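Local atomic coordinates of lysozyme (Meretrix lusoria, PDB entry 4PJ2), a protein that cleaves the beta-1,4 linkages of peptidoglycan and chitin oligosaccharides, lyses the Gram-positive bacterium Micrococcus luteus and also has chitinase activity. Residues R75-A80 with A90-G95; R111-K114 with C118-V121. All coordinates share one frame; numbering follows the deposited sequence.

Contact 1: residues R75-A80 with A90-G95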
ATOM      1  N   ARG D  75       0.180 -16.614  -2.404  1.00 15.03           N
ATOM      2  CA  ARG D  75      -1.105 -15.996  -2.129  1.00 14.98           C
ATOM      3  C   ARG D  75      -1.592 -15.115  -3.278  1.00 13.88           C
ATOM      4  O   ARG D  75      -2.776 -15.187  -3.652  1.00 14.14           O
ATOM      5  CB  ARG D  75      -1.030 -15.178  -0.842  1.00 15.06           C
ATOM      6  CG  ARG D  75      -2.313 -14.436  -0.517  1.00 14.60           C
ATOM      7  CD  ARG D  75      -2.276 -13.864   0.877  1.00 15.53           C
ATOM      8  NE  ARG D  75      -3.583 -13.321   1.224  1.00 15.14           N
ATOM      9  CZ  ARG D  75      -3.987 -13.086   2.464  1.00 15.95           C
ATOM     10  NH1 ARG D  75      -3.155 -13.298   3.476  1.00 17.28           N
ATOM     11  NH2 ARG D  75      -5.219 -12.639   2.692  1.00 15.66           N
ATOM     12  N   TYR D  76      -0.700 -14.293  -3.844  1.00 14.01           N
ATOM     13  CA  TYR D  76      -1.136 -13.204  -4.712  1.00 13.90           C
ATOM     14  C   TYR D  76      -0.816 -13.323  -6.199  1.00 13.77           C
ATOM     15  O   TYR D  76      -1.554 -12.800  -7.027  1.00 14.90           O
ATOM     16  CB  TYR D  76      -0.580 -11.882  -4.205  1.00 13.76           C
ATOM     17  CG  TYR D  76      -1.205 -11.373  -2.942  1.00 13.94           C
ATOM     18  CD1 TYR D  76      -2.567 -11.132  -2.874  1.00 13.98           C
ATOM     19  CD2 TYR D  76      -0.425 -11.091  -1.827  1.00 14.14           C
ATOM     20  CE1 TYR D  76      -3.130 -10.605  -1.736  1.00 13.90           C
ATOM     21  CE2 TYR D  76      -0.998 -10.567  -0.680  1.00 14.11           C
ATOM     22  CZ  TYR D  76      -2.353 -10.335  -0.648  1.00 14.52           C
ATOM     23  OH  TYR D  76      -3.000  -9.788   0.442  1.00 15.54           O
ATOM     24  N   ALA D  77       0.320 -13.917  -6.557  1.00 14.23           N
ATOM     25  CA  ALA D  77       0.838 -13.711  -7.901  1.00 14.43           C
ATOM     26  C   ALA D  77      -0.076 -14.286  -8.994  1.00 15.09           C
ATOM     27  O   ALA D  77      -0.421 -13.610  -9.952  1.00 15.80           O
ATOM     28  CB  ALA D  77       2.239 -14.290  -8.014  1.00 15.10           C
ATOM     29  N   LYS D  78      -0.466 -15.542  -8.855  1.00 15.03           N
ATOM     30  CA  LYS D  78      -1.305 -16.162  -9.870  1.00 15.07           C
ATOM     31  C   LYS D  78      -2.577 -15.362 -10.094  1.00 14.82           C
ATOM     32  O   LYS D  78      -2.969 -15.085 -11.223  1.00 14.84           O
ATOM     33  CB  LYS D  78      -1.677 -17.580  -9.456  1.00 16.00           C
ATOM     34  CG  LYS D  78      -2.582 -18.256 -10.451  1.00 15.88           C
ATOM     35  CD  LYS D  78      -2.847 -19.710 -10.059  1.00 16.79           C
ATOM     36  CE  LYS D  78      -3.621 -20.473 -11.119  1.00 18.47           C
ATOM     37  NZ  LYS D  78      -2.784 -20.679 -12.350  1.00 18.96           N
ATOM     38  N   TRP D  79      -3.204 -14.984  -8.993  1.00 15.61           N
ATOM     39  CA  TRP D  79      -4.553 -14.429  -9.023  1.00 15.97           C
ATOM     40  C   TRP D  79      -4.575 -12.994  -9.526  1.00 16.24           C
ATOM     41  O   TRP D  79      -5.614 -12.486  -9.935  1.00 17.16           O
ATOM     42  CB  TRP D  79      -5.177 -14.563  -7.631  1.00 16.38           C
ATOM     43  CG  TRP D  79      -5.019 -15.982  -7.158  1.00 17.78           C
ATOM     44  CD1 TRP D  79      -4.207 -16.438  -6.170  1.00 19.84           C
ATOM     45  CD2 TRP D  79      -5.656 -17.126  -7.708  1.00 17.40           C
ATOM     46  NE1 TRP D  79      -4.296 -17.800  -6.068  1.00 21.65           N
ATOM     47  CE2 TRP D  79      -5.190 -18.248  -6.999  1.00 18.97           C
ATOM     48  CE3 TRP D  79      -6.576 -17.313  -8.737  1.00 18.49           C
ATOM     49  CZ2 TRP D  79      -5.620 -19.540  -7.286  1.00 19.51           C
ATOM     50  CZ3 TRP D  79      -6.984 -18.590  -9.025  1.00 19.90           C
ATOM     51  CH2 TRP D  79      -6.512 -19.685  -8.302  1.00 19.54           C
ATOM     52  N   ALA D  80      -3.415 -12.347  -9.516  1.00 16.00           N
ATOM     53  CA  ALA D  80      -3.270 -11.008 -10.084  1.00 16.40           C
ATOM     54  C   ALA D  80      -3.047 -11.062 -11.603  1.00 17.00           C
ATOM     55  O   ALA D  80      -3.003 -10.014 -12.251  1.00 19.48           O
ATOM     56  CB  ALA D  80      -2.107 -10.283  -9.424  1.00 17.57           C
ATOM     57  N   ALA D  90       9.244 -10.450  -8.873  1.00 19.25           N
ATOM     58  CA  ALA D  90       9.961  -9.227  -8.508  1.00 19.98           C
ATOM     59  C   ALA D  90       9.022  -8.023  -8.461  1.00 19.04           C
ATOM     60  O   ALA D  90       9.105  -7.191  -7.547  1.00 20.12           O
ATOM     61  CB  ALA D  90      11.134  -8.980  -9.489  1.00 20.58           C
ATOM     62  N   ARG D  91       8.180  -7.893  -9.476  1.00 19.03           N
ATOM     63  CA  ARG D  91       7.261  -6.758  -9.541  1.00 18.20           C
ATOM     64  C   ARG D  91       6.172  -6.811  -8.442  1.00 17.32           C
ATOM     65  O   ARG D  91       5.777  -5.777  -7.933  1.00 18.07           O
ATOM     66  CB  ARG D  91       6.661  -6.602 -10.944  1.00 19.10           C
ATOM     67  CG  ARG D  91       7.719  -6.222 -11.996  1.00 20.27           C
ATOM     68  CD  ARG D  91       7.153  -6.080 -13.399  1.00 21.86           C
ATOM     69  NE  ARG D  91       6.192  -4.990 -13.523  1.00 22.05           N
ATOM     70  CZ  ARG D  91       5.382  -4.811 -14.560  1.00 24.01           C
ATOM     71  NH1 ARG D  91       5.398  -5.661 -15.587  1.00 25.22           N
ATOM     72  NH2 ARG D  91       4.530  -3.795 -14.556  1.00 24.00           N
ATOM     73  N   GLU D  92       5.734  -8.010  -8.059  1.00 16.96           N
ATOM     74  CA  GLU D  92       4.857  -8.164  -6.891  1.00 16.59           C
ATOM     75  C   GLU D  92       5.579  -7.764  -5.621  1.00 16.71           C
ATOM     76  O   GLU D  92       5.042  -7.107  -4.759  1.00 17.10           O
ATOM     77  CB  GLU D  92       4.402  -9.622  -6.747  1.00 16.77           C
ATOM     78  CG  GLU D  92       3.518 -10.129  -7.872  1.00 16.97           C
ATOM     79  CD  GLU D  92       2.157  -9.532  -7.835  1.00 16.69           C
ATOM     80  OE1 GLU D  92       1.281 -10.148  -7.177  1.00 16.95           O
ATOM     81  OE2 GLU D  92       1.941  -8.500  -8.480  1.00 16.91           O
ATOM     82  N   HIS D  93       6.836  -8.172  -5.527  1.00 16.91           N
ATOM     83  CA  HIS D  93       7.574  -7.858  -4.334  1.00 17.74           C
ATOM     84  C   HIS D  93       7.735  -6.351  -4.139  1.00 16.97           C
ATOM     85  O   HIS D  93       7.579  -5.855  -3.038  1.00 17.79           O
ATOM     86  CB  HIS D  93       8.941  -8.502  -4.365  1.00 18.21           C
ATOM     87  CG  HIS D  93       9.615  -8.394  -3.057  1.00 19.39           C
ATOM     88  ND1 HIS D  93       9.186  -9.092  -1.953  1.00 19.18           N
ATOM     89  CD2 HIS D  93      10.633  -7.605  -2.630  1.00 19.62           C
ATOM     90  CE1 HIS D  93       9.922  -8.765  -0.910  1.00 21.23           C
ATOM     91  NE2 HIS D  93      10.809  -7.863  -1.296  1.00 20.14           N
ATOM     92  N   ASN D  94       7.995  -5.652  -5.237  1.00 16.99           N
ATOM     93  CA  ASN D  94       8.204  -4.209  -5.201  1.00 16.98           C
ATOM     94  C   ASN D  94       6.896  -3.428  -5.117  1.00 17.38           C
ATOM     95  O   ASN D  94       6.852  -2.372  -4.504  1.00 17.83           O
ATOM     96  CB  ASN D  94       8.976  -3.797  -6.461  1.00 17.97           C
ATOM     97  CG  ASN D  94       9.324  -2.320  -6.480  1.00 18.93           C
ATOM     98  OD1 ASN D  94       8.995  -1.614  -7.425  1.00 19.49           O
ATOM     99  ND2 ASN D  94       9.966  -1.856  -5.431  1.00 19.91           N
ATOM    100  N   GLY D  95       5.842  -3.974  -5.732  1.00 16.67           N
ATOM    101  CA  GLY D  95       4.608  -3.227  -5.921  1.00 15.48           C
ATOM    102  C   GLY D  95       3.361  -3.726  -5.228  1.00 15.83           C
ATOM    103  O   GLY D  95       2.322  -3.106  -5.391  1.00 16.66           O
TER
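Glu-92 carries this contact alone, reaching from helix 86-95 to the C-terminal end of helix 62-76 and the helically wound residues after it, where it meets Tyr-76, Ala-77 and Ala-80. Its CG lies beside the backbone N, anti to the carbonyl carbon (chi1 -65°), and a second bend at chi2 (-71°) lays the carboxylate against the helical turns of 76-80. One oxygen does all the touching: Glu-92 OE1 lies 3.7 Å from Ala-77 CA, 3.9 Å from Tyr-76 CB and 4.1 Å from Ala-80 CB. No hydrogen bond crosses between the segments. Tyr-76 O accepts from Ala-80 N at 3.1 Å, part of the helical winding of 76-80. The other oxygen of this buried acid, Glu-92 OE2, accepts a hydrogen bond from Cys-100 N, joining helix 86-95 to the chain beyond it, while OE1 faces mainly carbon: Ala-77 CA, the Tyr-76 methylene and the Ala-80 methyl. Tyr-76 offers only its CB end here; its ring leads away, with Arg-75 CG over the centre of one face and OH hydrogen-bonded to Asp-47, a substrate-binding residue. One residue on from Glu-92, the substrate-binding His-93 is held by Tyr-44 OH at ND1 and Phe-38 O at NE2, and Asn-94 hydrogen-bonds Tyr-89 and Ser-86 of the other chain, a putative exported protein. Here helix 86-95, which holds His-93, lies against the end of helix 62-76, Glu-92 and His-93 both touching Met-73; farther round, Ala-90 and His-93 lean on helix 8-19, and Arg-91 and Asn-94 on helix 106-112.

Contact 2: residues R111-K114 with C118-V121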
ATOM      1  N   ARG D 111      15.901  -2.551 -13.806  1.00 23.14           N
ATOM      2  CA  ARG D 111      17.139  -2.357 -13.073  1.00 22.85           C
ATOM      3  C   ARG D 111      17.619  -3.644 -12.409  1.00 23.38           C
ATOM      4  O   ARG D 111      18.830  -3.925 -12.423  1.00 22.35           O
ATOM      5  CB  ARG D 111      17.016  -1.207 -12.057  1.00 23.02           C
ATOM      6  CG  ARG D 111      16.841   0.177 -12.673  1.00 23.97           C
ATOM      7  CD  ARG D 111      17.114   1.286 -11.651  1.00 25.80           C
ATOM      8  NE  ARG D 111      16.472   1.020 -10.365  1.00 27.21           N
ATOM      9  CZ  ARG D 111      15.198   1.273 -10.090  1.00 28.39           C
ATOM     10  NH1 ARG D 111      14.402   1.811 -11.010  1.00 29.42           N
ATOM     11  NH2 ARG D 111      14.722   0.992  -8.885  1.00 28.44           N
ATOM     12  N   LEU D 112      16.699  -4.431 -11.857  1.00 22.26           N
ATOM     13  CA  LEU D 112      17.098  -5.657 -11.179  1.00 22.12           C
ATOM     14  C   LEU D 112      17.899  -6.559 -12.127  1.00 22.05           C
ATOM     15  O   LEU D 112      18.862  -7.201 -11.724  1.00 22.60           O
ATOM     16  CB  LEU D 112      15.864  -6.389 -10.629  1.00 22.25           C
ATOM     17  CG  LEU D 112      16.048  -7.823 -10.108  1.00 21.83           C
ATOM     18  CD1 LEU D 112      14.942  -8.131  -9.094  1.00 21.92           C
ATOM     19  CD2 LEU D 112      15.989  -8.886 -11.207  0.97 22.19           C
ATOM     20  N   GLN D 113      17.509  -6.564 -13.400  1.00 22.50           N
ATOM     21  CA  GLN D 113      18.181  -7.377 -14.420  1.00 23.32           C
ATOM     22  C   GLN D 113      19.551  -6.875 -14.844  1.00 24.33           C
ATOM     23  O   GLN D 113      20.260  -7.599 -15.572  1.00 25.95           O
ATOM     24  CB  GLN D 113      17.340  -7.458 -15.685  1.00 24.24           C
ATOM     25  CG  GLN D 113      16.048  -8.190 -15.519  1.00 25.17           C
ATOM     26  CD  GLN D 113      15.231  -8.118 -16.777  1.00 27.51           C
ATOM     27  OE1 GLN D 113      15.357  -8.967 -17.656  1.00 29.04           O
ATOM     28  NE2 GLN D 113      14.421  -7.077 -16.901  1.00 28.50           N
ATOM     29  N   LYS D 114      19.948  -5.694 -14.363  1.00 24.51           N
ATOM     30  CA  LYS D 114      21.296  -5.181 -14.567  1.00 24.83           C
ATOM     31  C   LYS D 114      22.270  -5.715 -13.510  1.00 24.94           C
ATOM     32  O   LYS D 114      23.489  -5.608 -13.684  1.00 26.11           O
ATOM     33  CB  LYS D 114      21.276  -3.653 -14.527  1.00 25.09           C
ATOM     34  CG  LYS D 114      20.268  -3.023 -15.467  1.00 26.34           C
ATOM     35  CD  LYS D 114      20.436  -1.538 -15.445  1.00 27.46           C
ATOM     36  CE  LYS D 114      19.169  -0.779 -15.682  1.00 30.34           C
ATOM     37  NZ  LYS D 114      19.484   0.598 -16.155  1.00 29.17           N
ATOM     38  N   CYS D 118      21.839 -11.593 -13.211  1.00 29.14           N
ATOM     39  CA  CYS D 118      20.382 -11.508 -13.135  1.00 27.79           C
ATOM     40  C   CYS D 118      19.708 -11.147 -14.455  1.00 29.95           C
ATOM     41  O   CYS D 118      18.492 -11.006 -14.489  1.00 30.43           O
ATOM     42  CB  CYS D 118      19.955 -10.474 -12.079  1.00 27.00           C
ATOM     43  SG  CYS D 118      20.420 -10.897 -10.465  1.00 24.80           S
ATOM     44  N   HIS D 119      20.458 -10.975 -15.541  1.00 31.77           N
ATOM     45  CA  HIS D 119      19.795 -10.645 -16.800  1.00 35.06           C
ATOM     46  C   HIS D 119      18.884 -11.787 -17.260  1.00 34.46           C
ATOM     47  O   HIS D 119      19.312 -12.937 -17.338  1.00 34.22           O
ATOM     48  CB  HIS D 119      20.784 -10.304 -17.910  1.00 38.79           C
ATOM     49  CG  HIS D 119      20.111  -9.939 -19.193  1.00 41.57           C
ATOM     50  ND1 HIS D 119      19.474  -8.730 -19.379  1.00 42.57           N
ATOM     51  CD2 HIS D 119      19.935 -10.637 -20.342  1.00 42.89           C
ATOM     52  CE1 HIS D 119      18.953  -8.690 -20.592  1.00 43.14           C
ATOM     53  NE2 HIS D 119      19.217  -9.836 -21.198  1.00 43.56           N
ATOM     54  N   GLY D 120      17.626 -11.460 -17.554  1.00 34.48           N
ATOM     55  CA  GLY D 120      16.660 -12.442 -18.011  1.00 33.86           C
ATOM     56  C   GLY D 120      16.430 -13.568 -17.019  1.00 32.64           C
ATOM     57  O   GLY D 120      16.029 -14.668 -17.397  1.00 32.71           O
ATOM     58  N   VAL D 121      16.673 -13.298 -15.744  1.00 30.80           N
ATOM     59  CA  VAL D 121      16.455 -14.297 -14.705  1.00 29.10           C
ATOM     60  C   VAL D 121      14.993 -14.751 -14.662  1.00 28.16           C
ATOM     61  O   VAL D 121      14.076 -13.931 -14.755  1.00 28.50           O
ATOM     62  CB  VAL D 121      16.893 -13.756 -13.317  1.00 28.07           C
ATOM     63  CG1 VAL D 121      16.078 -12.516 -12.911  1.00 27.73           C
ATOM     64  CG2 VAL D 121      16.787 -14.839 -12.262  1.00 28.65           C
TER
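With CG beside its backbone N (chi1 -66°) and the chain extended beyond it (chi2 175°), Gln-113 runs alongside the turn 118-121 and brings OE1 to Gly-120 N. The resulting hydrogen bond is weak, 3.4 Å from Gly-120 N to Gln-113 OE1 and bent to 143° at the hydrogen. The amide's other end, NE2, donates to Trp-109 O, so the side chain joins helix 106-112 to the tail. Residues 118-121 form a type II beta turn closed by Val-121 N to Cys-118 O at 3.2 Å, and its positive-phi corner is Gly-120, as suits glycine. The backbones pass close: Gln-113 O is 3.3 Å from His-119 CA and sits at the edge of the imidazole, near its plane, while Gln-113 CA lies 3.6 Å from Cys-118 O and Leu-112 O lies 3.5 Å from Cys-118 CB. Leu-112 CD2 meets Val-121 CG1 at 4.0 Å, the two side chains crossing at about a right angle, and Cys-118 CB at 4.4 Å. The C-terminal tail lies back against the end of helix 106-112. Cys-118 is bonded to Cys-13 of helix 8-19, and Leu-112 packs on Cys-13 and Ile-14 of that helix; Leu-112 also touches Ala-90, and Val-121 touches Cys-86, both of helix 86-95.

From the N terminus, helix 8-19 and the three-stranded sheet precede both contacts, which then follow in series without nesting or crossing. Contact 1 closes the loop from the end of helix 62-76 to helix 86-95, ten residues apart at its nearest ends. Contact 2 opens later, closing a tight C-terminal loop after helix 106-112, where just three residues separate its segments. Their centres are about 17 Å apart, yet they meet where Ala-90 CB lies 3.9 Å from Leu-112 CD1. Helix 86-95 thus packs on helix 62-76 through contact 1 and on helix 106-112 through Ala-90, with helix 8-19 touching both contacts.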